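Local coordinates for protein methylthioribose-1-phosphate isomerase (Saccharomyces cerevisiae, PDB 1W2W) that interconverts 5-methylthioribose 1-phosphate and 5-methylthioribulose 1-phosphate in methionine salvage, this chain being the N-terminal piece of the enzyme, at residues I35-I45 / V59-L70. Numbering follows the deposited sequence.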
loop_
_atom_site.group_PDB
_atom_site.type_symbol
_atom_site.label_atom_id
_atom_site.label_comp_id
_atom_site.label_asym_id
_atom_site.label_seq_id
_atom_site.Cartn_x
_atom_site.Cartn_y
_atom_site.Cartn_z
ATOM N N ILE A 35 -7.388 15.967 -27.520
ATOM C CA ILE A 35 -8.821 15.754 -27.369
ATOM C C ILE A 35 -9.561 16.426 -28.525
ATOM O O ILE A 35 -9.513 17.641 -28.661
ATOM C CB ILE A 35 -9.306 16.354 -26.034
ATOM C CG1 ILE A 35 -8.491 15.795 -24.856
ATOM C CG2 ILE A 35 -10.812 16.164 -25.869
ATOM C CD1 ILE A 35 -8.709 14.304 -24.557
ATOM N N HIS A 36 -10.229 15.631 -29.356
ATOM C CA HIS A 36 -10.966 16.167 -30.502
ATOM C C HIS A 36 -12.467 15.929 -30.396
ATOM O O HIS A 36 -13.273 16.748 -30.854
ATOM C CB HIS A 36 -10.412 15.583 -31.811
ATOM C CG HIS A 36 -8.980 15.947 -32.068
ATOM N ND1 HIS A 36 -8.576 17.243 -32.301
ATOM C CD2 HIS A 36 -7.861 15.188 -32.121
ATOM C CE1 HIS A 36 -7.267 17.268 -32.486
ATOM N NE2 HIS A 36 -6.809 16.035 -32.380
ATOM N N THR A 37 -12.847 14.803 -29.804
ATOM C CA THR A 37 -14.252 14.417 -29.757
ATOM C C THR A 37 -14.641 13.874 -28.400
ATOM O O THR A 37 -13.786 13.680 -27.521
ATOM C CB THR A 37 -14.542 13.320 -30.786
ATOM O OG1 THR A 37 -13.944 12.091 -30.337
ATOM C CG2 THR A 37 -13.852 13.638 -32.110
ATOM N N ILE A 38 -15.934 13.609 -28.249
ATOM C CA ILE A 38 -16.431 13.040 -27.004
ATOM C C ILE A 38 -15.872 11.636 -26.804
ATOM O O ILE A 38 -15.702 11.179 -25.668
ATOM C CB ILE A 38 -17.967 13.097 -26.961
ATOM C CG1 ILE A 38 -18.392 14.568 -26.816
ATOM C CG2 ILE A 38 -18.510 12.308 -25.767
ATOM C CD1 ILE A 38 -19.886 14.820 -27.015
ATOM N N ASP A 39 -15.548 10.949 -27.897
ATOM C CA ASP A 39 -14.934 9.631 -27.737
ATOM C C ASP A 39 -13.581 9.751 -27.056
ATOM O O ASP A 39 -13.205 8.861 -26.297
ATOM C CB ASP A 39 -14.758 8.891 -29.067
ATOM C CG ASP A 39 -16.069 8.599 -29.741
ATOM O OD1 ASP A 39 -16.859 7.811 -29.179
ATOM O OD2 ASP A 39 -16.393 9.126 -30.820
ATOM N N ASP A 40 -12.853 10.833 -27.337
ATOM C CA ASP A 40 -11.535 11.039 -26.739
ATOM C C ASP A 40 -11.688 11.346 -25.251
ATOM O O ASP A 40 -10.949 10.818 -24.424
ATOM C CB ASP A 40 -10.806 12.197 -27.414
ATOM C CG ASP A 40 -10.477 11.911 -28.870
ATOM O OD1 ASP A 40 -10.334 10.718 -29.239
ATOM O OD2 ASP A 40 -10.346 12.828 -29.708
ATOM N N GLY A 41 -12.648 12.206 -24.935
ATOM C CA GLY A 41 -12.971 12.533 -23.558
ATOM C C GLY A 41 -13.328 11.278 -22.786
ATOM O O GLY A 41 -12.799 11.033 -21.701
ATOM N N TYR A 42 -14.216 10.467 -23.356
ATOM C CA TYR A 42 -14.618 9.219 -22.712
ATOM C C TYR A 42 -13.397 8.334 -22.515
ATOM O O TYR A 42 -13.211 7.756 -21.445
ATOM C CB TYR A 42 -15.645 8.475 -23.579
ATOM C CG TYR A 42 -16.030 7.114 -23.044
ATOM C CD1 TYR A 42 -17.126 6.960 -22.207
ATOM C CD2 TYR A 42 -15.296 5.983 -23.382
ATOM C CE1 TYR A 42 -17.488 5.709 -21.719
ATOM C CE2 TYR A 42 -15.645 4.734 -22.904
ATOM C CZ TYR A 42 -16.741 4.604 -22.071
ATOM O OH TYR A 42 -17.091 3.363 -21.594
ATOM N N SER A 43 -12.569 8.221 -23.552
ATOM C CA SER A 43 -11.443 7.299 -23.489
ATOM C C SER A 43 -10.431 7.694 -22.421
ATOM O O SER A 43 -9.982 6.836 -21.653
ATOM C CB SER A 43 -10.746 7.169 -24.837
ATOM O OG SER A 43 -9.697 6.209 -24.742
ATOM N N VAL A 44 -10.068 8.973 -22.357
ATOM C CA VAL A 44 -9.062 9.350 -21.357
ATOM C C VAL A 44 -9.592 9.290 -19.926
ATOM O O VAL A 44 -8.821 9.071 -18.992
ATOM C CB VAL A 44 -8.382 10.698 -21.628
ATOM C CG1 VAL A 44 -7.679 10.685 -22.998
ATOM C CG2 VAL A 44 -9.383 11.861 -21.500
ATOM N N ILE A 45 -10.897 9.485 -19.751
ATOM C CA ILE A 45 -11.499 9.358 -18.431
ATOM C C ILE A 45 -11.578 7.887 -18.013
ATOM O O ILE A 45 -11.160 7.509 -16.922
ATOM C CB ILE A 45 -12.893 10.012 -18.371
ATOM C CG1 ILE A 45 -12.790 11.533 -18.561
ATOM C CG2 ILE A 45 -13.571 9.686 -17.037
ATOM C CD1 ILE A 45 -14.164 12.192 -18.857
ATOM N N VAL A 59 -12.098 17.922 -18.566
ATOM C CA VAL A 59 -11.812 17.273 -19.857
ATOM C C VAL A 59 -13.082 16.790 -20.556
ATOM O O VAL A 59 -13.205 16.908 -21.784
ATOM C CB VAL A 59 -10.768 16.135 -19.780
ATOM C CG1 VAL A 59 -11.379 14.867 -19.185
ATOM C CG2 VAL A 59 -10.266 15.799 -21.202
ATOM N N GLY A 60 -14.026 16.265 -19.779
ATOM C CA GLY A 60 -15.321 15.859 -20.318
ATOM C C GLY A 60 -16.037 17.017 -21.005
ATOM O O GLY A 60 -16.458 16.905 -22.169
ATOM N N SER A 61 -16.171 18.124 -20.277
ATOM C CA SER A 61 -16.786 19.340 -20.794
ATOM C C SER A 61 -16.064 19.849 -22.048
ATOM O O SER A 61 -16.699 20.169 -23.045
ATOM C CB SER A 61 -16.809 20.424 -19.712
ATOM O OG SER A 61 -17.600 20.004 -18.612
ATOM N N LEU A 62 -14.738 19.920 -21.991
ATOM C CA LEU A 62 -13.941 20.376 -23.119
ATOM C C LEU A 62 -14.120 19.487 -24.347
ATOM O O LEU A 62 -14.140 19.992 -25.477
ATOM C CB LEU A 62 -12.455 20.489 -22.754
ATOM C CG LEU A 62 -12.095 21.690 -21.883
ATOM C CD1 LEU A 62 -10.668 21.534 -21.377
ATOM C CD2 LEU A 62 -12.228 22.992 -22.653
ATOM N N SER A 63 -14.260 18.180 -24.140
ATOM C CA SER A 63 -14.390 17.257 -25.268
ATOM C C SER A 63 -15.705 17.462 -26.028
ATOM O O SER A 63 -15.778 17.183 -27.228
ATOM C CB SER A 63 -14.210 15.792 -24.841
ATOM O OG SER A 63 -15.387 15.271 -24.240
ATOM N N VAL A 64 -16.733 17.944 -25.334
ATOM C CA VAL A 64 -17.988 18.312 -25.997
ATOM C C VAL A 64 -17.748 19.535 -26.888
ATOM O O VAL A 64 -18.205 19.600 -28.043
ATOM C CB VAL A 64 -19.096 18.617 -24.966
ATOM C CG1 VAL A 64 -20.423 18.889 -25.676
ATOM C CG2 VAL A 64 -19.281 17.462 -23.992
ATOM N N LEU A 65 -17.021 20.513 -26.363
ATOM C CA LEU A 65 -16.717 21.706 -27.145
ATOM C C LEU A 65 -15.845 21.388 -28.362
ATOM O O LEU A 65 -16.129 21.857 -29.466
ATOM C CB LEU A 65 -16.086 22.809 -26.284
ATOM C CG LEU A 65 -15.650 24.082 -27.034
ATOM C CD1 LEU A 65 -16.856 24.788 -27.674
ATOM C CD2 LEU A 65 -14.922 25.036 -26.094
ATOM N N THR A 66 -14.788 20.601 -28.198
ATOM C CA THR A 66 -13.987 20.250 -29.372
ATOM C C THR A 66 -14.825 19.489 -30.399
ATOM O O THR A 66 -14.633 19.668 -31.606
ATOM C CB THR A 66 -12.708 19.449 -29.021
ATOM O OG1 THR A 66 -13.043 18.303 -28.233
ATOM C CG2 THR A 66 -11.775 20.245 -28.132
ATOM N N GLU A 67 -15.745 18.649 -29.928
ATOM C CA GLU A 67 -16.606 17.898 -30.840
ATOM C C GLU A 67 -17.508 18.825 -31.650
ATOM O O GLU A 67 -17.615 18.686 -32.876
ATOM C CB GLU A 67 -17.443 16.835 -30.123
ATOM C CG GLU A 67 -18.390 16.124 -31.082
ATOM C CD GLU A 67 -18.719 14.715 -30.648
ATOM O OE1 GLU A 67 -19.893 14.312 -30.777
ATOM O OE2 GLU A 67 -17.803 14.006 -30.179
ATOM N N VAL A 68 -18.162 19.778 -30.990
ATOM C CA VAL A 68 -19.093 20.623 -31.735
ATOM C C VAL A 68 -18.350 21.550 -32.683
ATOM O O VAL A 68 -18.855 21.898 -33.758
ATOM C CB VAL A 68 -20.072 21.394 -30.832
ATOM C CG1 VAL A 68 -20.913 20.431 -29.989
ATOM C CG2 VAL A 68 -19.338 22.376 -29.982
ATOM N N GLN A 69 -17.138 21.945 -32.302
ATOM C CA GLN A 69 -16.336 22.777 -33.191
ATOM C C GLN A 69 -15.802 22.005 -34.381
ATOM O O GLN A 69 -15.696 22.549 -35.482
ATOM C CB GLN A 69 -15.216 23.489 -32.433
ATOM C CG GLN A 69 -15.798 24.381 -31.340
ATOM C CD GLN A 69 -14.804 25.368 -30.785
ATOM O OE1 GLN A 69 -13.598 25.097 -30.760
ATOM N NE2 GLN A 69 -15.295 26.520 -30.347
ATOM N N LEU A 70 -15.482 20.735 -34.166
ATOM C CA LEU A 70 -15.041 19.875 -35.256
ATOM C C LEU A 70 -16.165 19.652 -36.273
ATOM O O LEU A 70 -15.934 19.694 -37.482
ATOM C CB LEU A 70 -14.538 18.534 -34.710
ATOM C CG LEU A 70 -13.969 17.517 -35.705
ATOM C CD1 LEU A 70 -12.950 18.160 -36.618
ATOM C CD2 LEU A 70 -13.352 16.327 -34.974
#
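Glu67 reaches from helix 59-70 to the start of helix 38-45, where its OE2 accepts the backbone N-H of Ile38 at 2.7 Å, almost straight at 173° and on the anti side, tilted somewhat out of the carboxylate plane. CG stands anti to the backbone N (chi1 177°) and the chain runs on extended, crossing the Ile38 side chain at about a right angle. Thr37 and Asp40 form a capping box at the same helix end. With an alanine at Glu67, the Ile38 N-H would probably lose its acceptor and Arg98 one of its two carboxylate partners, leaving it Asp39. Tight packing continues toward Ile45, the nearly antiparallel axes (158°) closing to 8.0 Å. Gly41 lets Ser63 OG come within 3.7 Å of its CA, while that hydroxyl donates to Gly60 O; beyond, Ile45 CG1 packs on Val59 CG1 at 3.7 Å. Beside the Ile38-Glu67 bond the margin opens to solvent: His36 is exposed, and partly exposed Leu70 lays CD2 on Thr37 CG2 at 4.0 Å. From helix 88-103, Leu99 and Leu102 pack on Val64 and Ile38. Strand 17-21 lies against Ile35, Val59 and Thr66, and helix 129-168 touches Val64 and Leu65, embedding the helix pair in the N-terminal part of the chain.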